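PUA domain-containing protein (Aeropyrum pernix, PDB 2CX0) is of unknown function but probably binds RNA through its PUA domain and may act in translation initiation. Local coordinates at residues E41-R46 with T61-P66; D73-P78 with G126-A131; A109-P114 with R163-V168; T138-G143 with H169-A174. One frame throughout, in Å; residues are numbered along the deposited sequence.

Contact 1: residues E41-R46 with T61-P66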
loop_
_atom_site.group_PDB
_atom_site.type_symbol
_atom_site.label_atom_id
_atom_site.label_comp_id
_atom_site.label_asym_id
_atom_site.label_seq_id
_atom_site.Cartn_x
_atom_site.Cartn_y
_atom_site.Cartn_z
ATOM N N GLU A 41 0.422 -7.921 -18.577
ATOM C CA GLU A 41 0.418 -6.874 -19.596
ATOM C C GLU A 41 -0.790 -7.123 -20.461
ATOM O O GLU A 41 -0.857 -6.753 -21.634
ATOM C CB GLU A 41 1.723 -7.068 -20.373
ATOM C CG GLU A 41 2.857 -7.518 -19.368
ATOM C CD GLU A 41 3.671 -8.770 -19.772
ATOM O OE1 GLU A 41 3.183 -9.621 -20.563
ATOM O OE2 GLU A 41 4.812 -8.891 -19.256
ATOM N N LYS A 42 -1.758 -7.766 -19.850
ATOM C CA LYS A 42 -2.966 -8.145 -20.529
ATOM C C LYS A 42 -4.104 -7.857 -19.569
ATOM O O LYS A 42 -5.278 -7.944 -19.915
ATOM C CB LYS A 42 -2.864 -9.645 -20.806
ATOM C CG LYS A 42 -1.585 -10.000 -21.573
ATOM C CD LYS A 42 -1.103 -11.437 -21.364
ATOM C CE LYS A 42 0.230 -11.653 -22.104
ATOM N NZ LYS A 42 0.657 -13.074 -22.034
ATOM N N ALA A 43 -3.728 -7.560 -18.330
ATOM C CA ALA A 43 -4.710 -7.258 -17.314
ATOM C C ALA A 43 -5.498 -5.996 -17.723
ATOM O O ALA A 43 -4.970 -5.093 -18.338
ATOM C CB ALA A 43 -4.006 -7.012 -15.947
ATOM N N ASP A 44 -6.757 -5.975 -17.354
ATOM C CA ASP A 44 -7.659 -4.867 -17.587
ATOM C C ASP A 44 -7.383 -3.758 -16.537
ATOM O O ASP A 44 -7.590 -3.941 -15.306
ATOM C CB ASP A 44 -9.055 -5.387 -17.417
ATOM C CG ASP A 44 -10.077 -4.434 -17.911
ATOM O OD1 ASP A 44 -9.721 -3.275 -18.237
ATOM O OD2 ASP A 44 -11.255 -4.836 -17.965
ATOM N N LEU A 45 -6.953 -2.614 -17.028
ATOM C CA LEU A 45 -6.579 -1.481 -16.177
ATOM C C LEU A 45 -7.576 -0.360 -16.375
ATOM O O LEU A 45 -7.789 0.102 -17.501
ATOM C CB LEU A 45 -5.178 -0.989 -16.567
ATOM C CG LEU A 45 -3.881 -1.440 -15.884
ATOM C CD1 LEU A 45 -4.020 -2.859 -15.307
ATOM C CD2 LEU A 45 -2.698 -1.304 -16.903
ATOM N N ARG A 46 -8.198 0.077 -15.290
ATOM C CA ARG A 46 -9.161 1.168 -15.352
ATOM C C ARG A 46 -8.858 2.194 -14.251
ATOM O O ARG A 46 -8.290 1.883 -13.202
ATOM C CB ARG A 46 -10.598 0.626 -15.178
ATOM C CG ARG A 46 -11.020 -0.431 -16.229
ATOM C CD ARG A 46 -12.480 -0.892 -16.069
ATOM N NE ARG A 46 -13.471 0.169 -16.284
ATOM C CZ ARG A 46 -13.857 0.647 -17.469
ATOM N NH1 ARG A 46 -13.337 0.177 -18.611
ATOM N NH2 ARG A 46 -14.791 1.583 -17.510
ATOM N N THR A 61 -7.710 0.298 -11.020
ATOM C CA THR A 61 -8.117 -1.096 -10.791
ATOM C C THR A 61 -7.414 -2.000 -11.790
ATOM O O THR A 61 -7.178 -1.631 -12.927
ATOM C CB THR A 61 -9.651 -1.325 -10.920
ATOM O OG1 THR A 61 -10.120 -0.936 -12.235
ATOM C CG2 THR A 61 -10.363 -0.466 -9.841
ATOM N N VAL A 62 -7.086 -3.201 -11.332
ATOM C CA VAL A 62 -6.420 -4.210 -12.127
ATOM C C VAL A 62 -7.375 -5.423 -12.077
ATOM O O VAL A 62 -7.561 -6.067 -11.044
ATOM C CB VAL A 62 -5.015 -4.631 -11.544
ATOM C CG1 VAL A 62 -4.334 -5.639 -12.477
ATOM C CG2 VAL A 62 -4.095 -3.448 -11.402
ATOM N N ASP A 63 -7.988 -5.720 -13.218
ATOM C CA ASP A 63 -8.971 -6.815 -13.305
ATOM C C ASP A 63 -10.079 -6.631 -12.290
ATOM O O ASP A 63 -10.584 -7.588 -11.718
ATOM C CB ASP A 63 -8.292 -8.194 -13.161
ATOM C CG ASP A 63 -7.538 -8.569 -14.412
ATOM O OD1 ASP A 63 -7.970 -8.070 -15.470
ATOM O OD2 ASP A 63 -6.551 -9.326 -14.359
ATOM N N GLY A 64 -10.440 -5.377 -12.059
ATOM C CA GLY A 64 -11.498 -5.070 -11.141
ATOM C C GLY A 64 -10.998 -4.879 -9.723
ATOM O O GLY A 64 -11.727 -4.335 -8.888
ATOM N N VAL A 65 -9.778 -5.303 -9.403
ATOM C CA VAL A 65 -9.316 -5.078 -8.023
ATOM C C VAL A 65 -8.736 -3.634 -7.821
ATOM O O VAL A 65 -7.885 -3.214 -8.570
ATOM C CB VAL A 65 -8.258 -6.140 -7.651
ATOM C CG1 VAL A 65 -7.769 -5.904 -6.235
ATOM C CG2 VAL A 65 -8.867 -7.544 -7.811
ATOM N N PRO A 66 -9.208 -2.877 -6.799
ATOM C CA PRO A 66 -8.716 -1.502 -6.541
ATOM C C PRO A 66 -7.270 -1.654 -6.025
ATOM O O PRO A 66 -7.053 -1.940 -4.860
ATOM C CB PRO A 66 -9.705 -0.969 -5.496
ATOM C CG PRO A 66 -10.095 -2.214 -4.745
ATOM C CD PRO A 66 -10.225 -3.273 -5.808
HETATM O O HOH W 1 -9.829 -3.001 -13.809
#
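Leu45 and Val62 form an antiparallel non-hydrogen-bonded pair, and Arg46 and Thr61 beside them form a hydrogen-bonded one. This is the open end of the beta hairpin of strands 45-51 and 56-62. Thr61 N gives to Arg46 O at 2.8 Å, and Arg46 N returns a bond to Thr61 O at 3.1 Å. Beyond the strand pairs, Asp63 N binds Asp44 O at 2.8 Å. Asp63 belongs to the type I' turn from Val62 to Val65, which carries the chain into the next strand. Gly64 has a positive phi in this turn, at angles that call for glycine. The Asp63 carboxylate reaches across to Asp44 N: OD1 accepts at 3.1 Å, and the N-H comes from above the carboxylate plane.

Val62, Ala43 and Leu45 make the apolar side. Val62 CG1, anti to the backbone N (chi1 -177°), lies 3.7 Å from Ala43 CB. Val62 CG2 meets Leu45 CD1 at 3.9 Å, the two side chains lying side by side. Phe39 covers both Leu45 and Val62, and helix 20-30 packs on Leu45. Arg46 and Thr61 run alongside each other on the other face, with OG1 of Thr61 next to Arg46 CB. A water ties the turn to the strand. It donates to Asp44 O at 2.9 Å, accepts from Gly64 N at 3.0 Å, and also bonds Thr61 OG1.

Contact 2: residues D73-P78 with G126-A131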
loop_
_atom_site.group_PDB
_atom_site.type_symbol
_atom_site.label_atom_id
_atom_site.label_comp_id
_atom_site.label_asym_id
_atom_site.label_seq_id
_atom_site.Cartn_x
_atom_site.Cartn_y
_atom_site.Cartn_z
ATOM N N ASP A 73 3.799 12.369 -2.961
ATOM C CA ASP A 73 5.189 12.499 -3.382
ATOM C C ASP A 73 5.286 12.175 -4.912
ATOM O O ASP A 73 6.391 12.075 -5.463
ATOM C CB ASP A 73 6.087 11.522 -2.612
ATOM C CG ASP A 73 5.613 10.028 -2.715
ATOM O OD1 ASP A 73 4.749 9.696 -3.558
ATOM O OD2 ASP A 73 6.122 9.174 -1.939
ATOM N N GLY A 74 4.128 11.978 -5.555
ATOM C CA GLY A 74 4.084 11.642 -6.981
ATOM C C GLY A 74 4.387 10.177 -7.369
ATOM O O GLY A 74 4.512 9.834 -8.570
ATOM N N ARG A 75 4.559 9.315 -6.352
ATOM C CA ARG A 75 4.797 7.931 -6.603
ATOM C C ARG A 75 3.502 7.121 -6.492
ATOM O O ARG A 75 2.537 7.553 -5.820
ATOM C CB ARG A 75 5.797 7.349 -5.605
ATOM C CG ARG A 75 7.229 7.689 -5.922
ATOM C CD ARG A 75 8.191 6.721 -5.223
ATOM N NE ARG A 75 8.052 6.766 -3.765
ATOM C CZ ARG A 75 8.926 6.205 -2.922
ATOM N NH1 ARG A 75 10.008 5.555 -3.386
ATOM N NH2 ARG A 75 8.730 6.297 -1.615
ATOM N N ILE A 76 3.514 5.975 -7.170
ATOM C CA ILE A 76 2.351 5.096 -7.164
ATOM C C ILE A 76 2.593 3.973 -6.132
ATOM O O ILE A 76 3.659 3.313 -6.138
ATOM C CB ILE A 76 2.097 4.519 -8.578
ATOM C CG1 ILE A 76 1.655 5.669 -9.520
ATOM C CG2 ILE A 76 0.926 3.441 -8.541
ATOM C CD1 ILE A 76 2.157 5.448 -10.928
ATOM N N TYR A 77 1.595 3.776 -5.264
ATOM C CA TYR A 77 1.620 2.785 -4.196
ATOM C C TYR A 77 0.465 1.770 -4.314
ATOM O O TYR A 77 -0.559 2.019 -4.939
ATOM C CB TYR A 77 1.417 3.460 -2.818
ATOM C CG TYR A 77 2.521 4.346 -2.360
ATOM C CD1 TYR A 77 3.411 3.913 -1.377
ATOM C CD2 TYR A 77 2.687 5.615 -2.936
ATOM C CE1 TYR A 77 4.479 4.745 -0.963
ATOM C CE2 TYR A 77 3.770 6.471 -2.534
ATOM C CZ TYR A 77 4.637 6.007 -1.556
ATOM O OH TYR A 77 5.702 6.771 -1.181
ATOM N N PRO A 78 0.656 0.593 -3.745
ATOM C CA PRO A 78 -0.403 -0.421 -3.788
ATOM C C PRO A 78 -1.325 -0.210 -2.566
ATOM O O PRO A 78 -0.879 0.217 -1.460
ATOM C CB PRO A 78 0.336 -1.757 -3.590
ATOM C CG PRO A 78 1.622 -1.281 -2.694
ATOM C CD PRO A 78 1.942 0.119 -3.209
ATOM N N GLY A 126 13.594 5.351 1.911
ATOM C CA GLY A 126 12.850 5.959 0.807
ATOM C C GLY A 126 12.086 4.966 -0.055
ATOM O O GLY A 126 11.174 5.368 -0.817
ATOM N N ASP A 127 12.439 3.679 0.042
ATOM C CA ASP A 127 11.759 2.629 -0.734
ATOM C C ASP A 127 10.404 2.335 -0.161
ATOM O O ASP A 127 10.186 2.545 1.070
ATOM C CB ASP A 127 12.532 1.325 -0.701
ATOM C CG ASP A 127 13.631 1.264 -1.792
ATOM O OD1 ASP A 127 13.470 1.992 -2.785
ATOM O OD2 ASP A 127 14.596 0.482 -1.637
ATOM N N VAL A 128 9.508 1.860 -1.033
ATOM C CA VAL A 128 8.171 1.459 -0.638
ATOM C C VAL A 128 8.242 0.054 -0.019
ATOM O O VAL A 128 8.789 -0.872 -0.622
ATOM C CB VAL A 128 7.230 1.378 -1.850
ATOM C CG1 VAL A 128 5.826 0.960 -1.383
ATOM C CG2 VAL A 128 7.226 2.731 -2.605
ATOM N N VAL A 129 7.686 -0.090 1.184
ATOM C CA VAL A 129 7.642 -1.398 1.824
ATOM C C VAL A 129 6.285 -1.592 2.481
ATOM O O VAL A 129 5.525 -0.614 2.661
ATOM C CB VAL A 129 8.724 -1.559 2.912
ATOM C CG1 VAL A 129 10.128 -1.381 2.287
ATOM C CG2 VAL A 129 8.478 -0.493 4.125
ATOM N N ALA A 130 5.978 -2.838 2.854
ATOM C CA ALA A 130 4.730 -3.135 3.543
ATOM C C ALA A 130 5.058 -3.687 4.918
ATOM O O ALA A 130 6.067 -4.390 5.051
ATOM C CB ALA A 130 3.878 -4.214 2.779
ATOM N N ALA A 131 4.216 -3.377 5.910
ATOM C CA ALA A 131 4.401 -3.920 7.249
ATOM C C ALA A 131 3.350 -5.026 7.435
ATOM O O ALA A 131 2.155 -4.783 7.240
ATOM C CB ALA A 131 4.198 -2.855 8.314
#
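Arg75 meets Gly126 and Val128 because its CG stands anti to the carbonyl carbon (chi1 -79°) and its chain bends at chi3 (-60°). Tyr77 CG is also anti to its carbonyl carbon, which carries the ring up to the same valine. NH1 and NH2 of Arg75 both grip Gly126 O end-on, at 2.8 and 2.7 Å, and the oxygen lies close to the guanidinium plane. Val128 CG2 sits over the centre of one guanidinium face, 3.9 Å from Arg75 CZ. The same methyl is 3.8 Å from Tyr77 CE1, and Val128 CG1 approaches Tyr77 CD1. Tyr77 OH gives to Asp73 OD2 at 2.6 Å and accepts from Arg75 NH2 at 3.1 Å, while Asp73 OD1 takes Arg75 N in an Asx turn. Arg75 NE forms a salt bridge with Asp73 OD2 at 3.6 Å, and Tyr33 makes a cation-pi contact with Arg75. A leucine in place of Arg75 would probably cost Gly126 O both guanidinium donors and leave Asp73 OD2 without its salt-bridge mate. The contact joins an edge strand of the N-terminal sheet to the PUA domain. The Arg75 charge is probably balanced in part by Asp73, while NH1 and NH2 hold a backbone carbonyl.

Contact 3: residues A109-P114 with R163-V168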
loop_
_atom_site.group_PDB
_atom_site.type_symbol
_atom_site.label_atom_id
_atom_site.label_comp_id
_atom_site.label_asym_id
_atom_site.label_seq_id
_atom_site.Cartn_x
_atom_site.Cartn_y
_atom_site.Cartn_z
ATOM N N ALA A 109 -1.042 4.478 13.356
ATOM C CA ALA A 109 0.308 4.927 13.809
ATOM C C ALA A 109 1.425 4.615 12.760
ATOM O O ALA A 109 1.272 3.748 11.892
ATOM C CB ALA A 109 0.647 4.193 15.150
ATOM N N HIS A 110 2.542 5.335 12.828
ATOM C CA HIS A 110 3.696 5.026 12.007
ATOM C C HIS A 110 4.332 3.816 12.702
ATOM O O HIS A 110 3.967 3.484 13.844
ATOM C CB HIS A 110 4.711 6.175 12.052
ATOM C CG HIS A 110 4.260 7.387 11.306
ATOM N ND1 HIS A 110 3.986 8.606 11.919
ATOM C CD2 HIS A 110 3.983 7.556 9.997
ATOM C CE1 HIS A 110 3.559 9.464 11.001
ATOM N NE2 HIS A 110 3.549 8.853 9.828
ATOM N N LEU A 111 5.247 3.146 12.011
ATOM C CA LEU A 111 5.894 1.966 12.603
ATOM C C LEU A 111 7.247 2.335 13.248
ATOM O O LEU A 111 8.153 2.807 12.590
ATOM C CB LEU A 111 6.090 0.840 11.551
ATOM C CG LEU A 111 6.938 -0.374 11.990
ATOM C CD1 LEU A 111 6.218 -1.084 13.219
ATOM C CD2 LEU A 111 7.109 -1.347 10.749
HETATM N N MSE A 112 7.338 2.162 14.562
HETATM C CA MSE A 112 8.606 2.412 15.241
HETATM C C MSE A 112 9.415 1.089 15.328
HETATM O O MSE A 112 8.879 -0.015 15.402
HETATM C CB MSE A 112 8.323 2.964 16.626
HETATM C CG MSE A 112 7.229 4.030 16.659
HETATM SE SE MSE A 112 7.711 5.592 15.632
HETATM C CE MSE A 112 8.948 6.185 16.810
ATOM N N ILE A 113 10.733 1.230 15.325
ATOM C CA ILE A 113 11.649 0.128 15.379
ATOM C C ILE A 113 11.382 -0.934 16.471
ATOM O O ILE A 113 11.537 -2.135 16.232
ATOM C CB ILE A 113 13.080 0.680 15.529
ATOM C CG1 ILE A 113 13.454 1.451 14.238
ATOM C CG2 ILE A 113 14.097 -0.510 15.782
ATOM C CD1 ILE A 113 14.695 2.399 14.446
ATOM N N PRO A 114 10.970 -0.504 17.673
ATOM C CA PRO A 114 10.726 -1.512 18.708
ATOM C C PRO A 114 9.611 -2.498 18.382
ATOM O O PRO A 114 9.572 -3.552 18.992
ATOM C CB PRO A 114 10.395 -0.683 19.949
ATOM C CG PRO A 114 11.189 0.584 19.729
ATOM C CD PRO A 114 10.894 0.865 18.222
ATOM N N ARG A 163 11.619 5.890 14.223
ATOM C CA ARG A 163 10.703 5.475 13.196
ATOM C C ARG A 163 11.365 4.536 12.170
ATOM O O ARG A 163 12.454 4.785 11.653
ATOM C CB ARG A 163 10.114 6.711 12.489
ATOM C CG ARG A 163 8.856 6.412 11.573
ATOM C CD ARG A 163 8.011 7.701 11.502
ATOM N NE ARG A 163 8.652 8.656 10.615
ATOM C CZ ARG A 163 8.191 9.874 10.378
ATOM N NH1 ARG A 163 7.105 10.307 10.997
ATOM N NH2 ARG A 163 8.753 10.587 9.438
ATOM N N ALA A 164 10.704 3.423 11.912
ATOM C CA ALA A 164 11.197 2.468 10.931
ATOM C C ALA A 164 10.524 2.716 9.559
ATOM O O ALA A 164 11.207 2.699 8.493
ATOM C CB ALA A 164 10.891 1.022 11.405
ATOM N N VAL A 165 9.205 2.919 9.584
ATOM C CA VAL A 165 8.449 3.122 8.309
ATOM C C VAL A 165 7.392 4.206 8.511
ATOM O O VAL A 165 6.619 4.196 9.488
ATOM C CB VAL A 165 7.686 1.811 7.885
ATOM C CG1 VAL A 165 6.865 2.015 6.577
ATOM C CG2 VAL A 165 8.725 0.623 7.766
ATOM N N ARG A 166 7.368 5.128 7.569
ATOM C CA ARG A 166 6.411 6.210 7.596
ATOM C C ARG A 166 5.148 5.694 6.931
ATOM O O ARG A 166 5.156 5.250 5.761
ATOM C CB ARG A 166 6.991 7.458 6.878
ATOM C CG ARG A 166 6.014 8.626 6.803
ATOM C CD ARG A 166 6.710 9.947 6.525
ATOM N NE ARG A 166 7.635 9.897 5.396
ATOM C CZ ARG A 166 7.259 9.942 4.121
ATOM N NH1 ARG A 166 5.965 10.032 3.833
ATOM N NH2 ARG A 166 8.173 9.930 3.135
ATOM N N ARG A 167 4.051 5.767 7.683
ATOM C CA ARG A 167 2.765 5.312 7.176
ATOM C C ARG A 167 2.262 6.097 5.926
ATOM O O ARG A 167 2.342 7.328 5.896
ATOM C CB ARG A 167 1.700 5.422 8.323
ATOM C CG ARG A 167 0.253 5.237 7.797
ATOM C CD ARG A 167 -0.762 6.084 8.595
ATOM N NE ARG A 167 -0.564 7.521 8.331
ATOM C CZ ARG A 167 -0.085 8.404 9.198
ATOM N NH1 ARG A 167 0.253 8.041 10.420
ATOM N NH2 ARG A 167 0.089 9.660 8.812
ATOM N N VAL A 168 1.830 5.393 4.877
ATOM C CA VAL A 168 1.199 6.064 3.728
ATOM C C VAL A 168 -0.288 5.601 3.651
ATOM O O VAL A 168 -1.219 6.396 3.516
ATOM C CB VAL A 168 1.924 5.726 2.440
ATOM C CG1 VAL A 168 1.065 6.121 1.169
ATOM C CG2 VAL A 168 3.299 6.479 2.459
#
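Leu111 pairs through the backbone with Val165, in a classic beta bulge. Leu111 N gives to Val165 O at 3.1 Å. Leu111 O accepts twice, from Ala164 N at 2.7 Å and from Val165 N at 3.2 Å, so Ala164 and Val165 both face Leu111. This joins the short edge strand 111-112 to strand 163-170 in the mixed sheet of the PUA domain.

Apolar contacts form two patches, each covered by a helix. Leu111 CD2 touches Val165 CG2 at 3.9 Å, and Ile113 CG1 touches Ala164 CB at 3.8 Å. Helix 149-158 covers Ile113 and Ala164, while helix 99-107 covers Leu111.

Two guanidinium groups lie over opposite faces of the His110 ring. Arg167 NH1 is 3.4 Å from His110 NE2, the planes 31° apart, and Arg163 NH1 is 3.6 Å from His110 CE1, the planes 56° apart. Arg163 NH2 forms a salt bridge with Glu146, and Arg167 NH1 binds Gly108 O. An alanine in place of His110 is likely to remove the surface each guanidinium rests on and open a gap between them, though Glu146 and Gly108 would still hold them. Two such cations would probably disfavour ring protonation, an effect that Glu146 may partly offset.

Contact 4: residues T138-G143 with H169-A174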
loop_
_atom_site.group_PDB
_atom_site.type_symbol
_atom_site.label_atom_id
_atom_site.label_comp_id
_atom_site.label_asym_id
_atom_site.label_seq_id
_atom_site.Cartn_x
_atom_site.Cartn_y
_atom_site.Cartn_z
ATOM N N THR A 138 -0.406 -10.949 7.774
ATOM C CA THR A 138 -1.441 -10.040 7.259
ATOM C C THR A 138 -0.839 -8.639 7.032
ATOM O O THR A 138 -0.283 -8.046 7.950
ATOM C CB THR A 138 -2.587 -9.841 8.289
ATOM O OG1 THR A 138 -3.215 -11.088 8.554
ATOM C CG2 THR A 138 -3.623 -8.807 7.784
ATOM N N PRO A 139 -0.967 -8.105 5.821
ATOM C CA PRO A 139 -0.436 -6.765 5.578
ATOM C C PRO A 139 -1.329 -5.783 6.344
ATOM O O PRO A 139 -2.576 -5.865 6.305
ATOM C CB PRO A 139 -0.569 -6.592 4.055
ATOM C CG PRO A 139 -0.667 -8.020 3.552
ATOM C CD PRO A 139 -1.507 -8.691 4.578
ATOM N N VAL A 140 -0.697 -4.879 7.095
ATOM C CA VAL A 140 -1.501 -3.896 7.819
ATOM C C VAL A 140 -1.234 -2.439 7.401
ATOM O O VAL A 140 -2.037 -1.536 7.687
ATOM C CB VAL A 140 -1.312 -4.033 9.387
ATOM C CG1 VAL A 140 -1.776 -5.419 9.845
ATOM C CG2 VAL A 140 0.125 -3.885 9.741
HETATM N N MSE A 141 -0.093 -2.187 6.758
HETATM C CA MSE A 141 0.209 -0.825 6.355
HETATM C C MSE A 141 1.229 -0.842 5.204
HETATM O O MSE A 141 2.054 -1.754 5.077
HETATM C CB MSE A 141 0.776 -0.060 7.546
HETATM C CG MSE A 141 1.252 1.445 7.240
HETATM SE SE MSE A 141 3.187 1.493 6.846
HETATM C CE MSE A 141 3.793 1.612 8.743
ATOM N N VAL A 142 1.127 0.177 4.358
ATOM C CA VAL A 142 2.041 0.389 3.236
ATOM C C VAL A 142 2.665 1.745 3.524
ATOM O O VAL A 142 1.935 2.667 3.883
ATOM C CB VAL A 142 1.255 0.449 1.860
ATOM C CG1 VAL A 142 2.116 1.058 0.816
ATOM C CG2 VAL A 142 0.903 -1.052 1.428
ATOM N N GLY A 143 3.980 1.846 3.348
ATOM C CA GLY A 143 4.664 3.096 3.607
ATOM C C GLY A 143 6.096 3.201 3.069
ATOM O O GLY A 143 6.526 2.462 2.172
ATOM N N HIS A 169 -0.510 4.300 3.764
ATOM C CA HIS A 169 -1.859 3.728 3.693
ATOM C C HIS A 169 -1.931 2.553 4.676
ATOM O O HIS A 169 -0.963 1.746 4.788
ATOM C CB HIS A 169 -2.157 3.258 2.260
ATOM C CG HIS A 169 -3.325 2.325 2.153
ATOM N ND1 HIS A 169 -3.231 1.056 1.617
ATOM C CD2 HIS A 169 -4.635 2.519 2.433
ATOM C CE1 HIS A 169 -4.450 0.506 1.568
ATOM N NE2 HIS A 169 -5.314 1.380 2.060
ATOM N N ARG A 170 -3.064 2.427 5.393
ATOM C CA ARG A 170 -3.133 1.365 6.386
ATOM C C ARG A 170 -4.532 0.788 6.549
ATOM O O ARG A 170 -5.511 1.398 6.135
ATOM C CB ARG A 170 -2.616 1.866 7.751
ATOM C CG ARG A 170 -3.374 3.117 8.293
ATOM C CD ARG A 170 -4.682 2.787 9.035
ATOM N NE ARG A 170 -5.258 4.061 9.533
ATOM C CZ ARG A 170 -6.412 4.164 10.194
ATOM N NH1 ARG A 170 -7.125 3.061 10.475
ATOM N NH2 ARG A 170 -6.869 5.391 10.512
ATOM N N LEU A 171 -4.591 -0.412 7.128
ATOM C CA LEU A 171 -5.861 -1.122 7.340
ATOM C C LEU A 171 -6.919 -0.234 8.055
ATOM O O LEU A 171 -6.663 0.241 9.171
ATOM C CB LEU A 171 -5.571 -2.337 8.223
ATOM C CG LEU A 171 -6.483 -3.527 7.875
ATOM C CD1 LEU A 171 -6.022 -4.861 8.538
ATOM C CD2 LEU A 171 -7.848 -3.116 8.252
ATOM N N GLY A 172 -8.067 -0.003 7.412
ATOM C CA GLY A 172 -9.088 0.805 8.068
ATOM C C GLY A 172 -9.067 2.313 7.809
ATOM O O GLY A 172 -9.902 3.032 8.367
ATOM N N ASP A 173 -8.097 2.800 7.033
ATOM C CA ASP A 173 -8.115 4.214 6.724
ATOM C C ASP A 173 -9.217 4.492 5.645
ATOM O O ASP A 173 -9.887 3.579 5.169
ATOM C CB ASP A 173 -6.691 4.781 6.371
ATOM C CG ASP A 173 -6.130 4.340 4.994
ATOM O OD1 ASP A 173 -6.865 3.813 4.105
ATOM O OD2 ASP A 173 -4.879 4.572 4.827
ATOM N N ALA A 174 -9.443 5.770 5.337
ATOM C CA ALA A 174 -10.489 6.139 4.406
ATOM C C ALA A 174 -10.328 5.484 3.037
ATOM O O ALA A 174 -11.330 4.989 2.467
ATOM C CB ALA A 174 -10.539 7.644 4.276
#
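Val142 N gives to His169 O at 2.6 Å, the shortest polar bond between the two segments and a nearly straight one (172°). It belongs to an antiparallel ladder in the mixed sheet of the PUA domain, where strand 138-145 meets the last residues of strand 163-170. His169 N returns a bond to Val142 O at 2.9 Å, completing the hydrogen-bonded pair. Further along, Leu171 N reaches Val140 O at 2.8 Å. Between them Met141 and Arg170 form the non-hydrogen-bonded pair, with CA atoms 4.0 Å apart.

Met141, a selenomethionine, crosses Arg170 at about a right angle, and its CB lies 3.9 Å from Arg170 CB. CG of Met141 is anti to the backbone N (chi1 176°), which lays it 3.3 Å from His169 O. The end of Met141 then leads away to Val165 and Leu105. Val142 and His169 point to the other face, where Leu80 of helix 80-86 packs on both. Val140 and Met141 together face Ala131 in a classic beta bulge.

Past the ladder the chain makes a type II turn from Arg170 to Asp173. Gly172 sits there at backbone angles that call for glycine. Asp173 is the N-cap of the C-terminal helix 174-183, and its OD1 accepts from Trp176 N. Its other oxygen holds the turn: OD2 of Asp173 takes Arg170 N at 2.9 Å. The Arg170 guanidinium folds back over the turn, and its NH1 gives to Leu171 O at 3.1 Å.

All four contacts are partly buried. Contacts 2 and 4 are each centred about 7 Å from the centre of the chain and touch through no exposed residue. Contacts 1 and 3 lie farther out, on opposite sides, and include exposed residues. Contact 1 stays within the N-terminal sheet, while contacts 3 and 4 share strand 163-170. Only contact 2 spans both sheets, by side chains that reach a valine and a backbone carbonyl; the others rest on backbone ladders. Tyr77 touches Val142 and Val168, and Ala131 probably hydrogen-bonds to Val140 and Met141. Met141 of contact 4 packs on Leu111 and Val165 of contact 3. An aspartate probably balances the arginine in contact 2; arginines flank a histidine in contact 3.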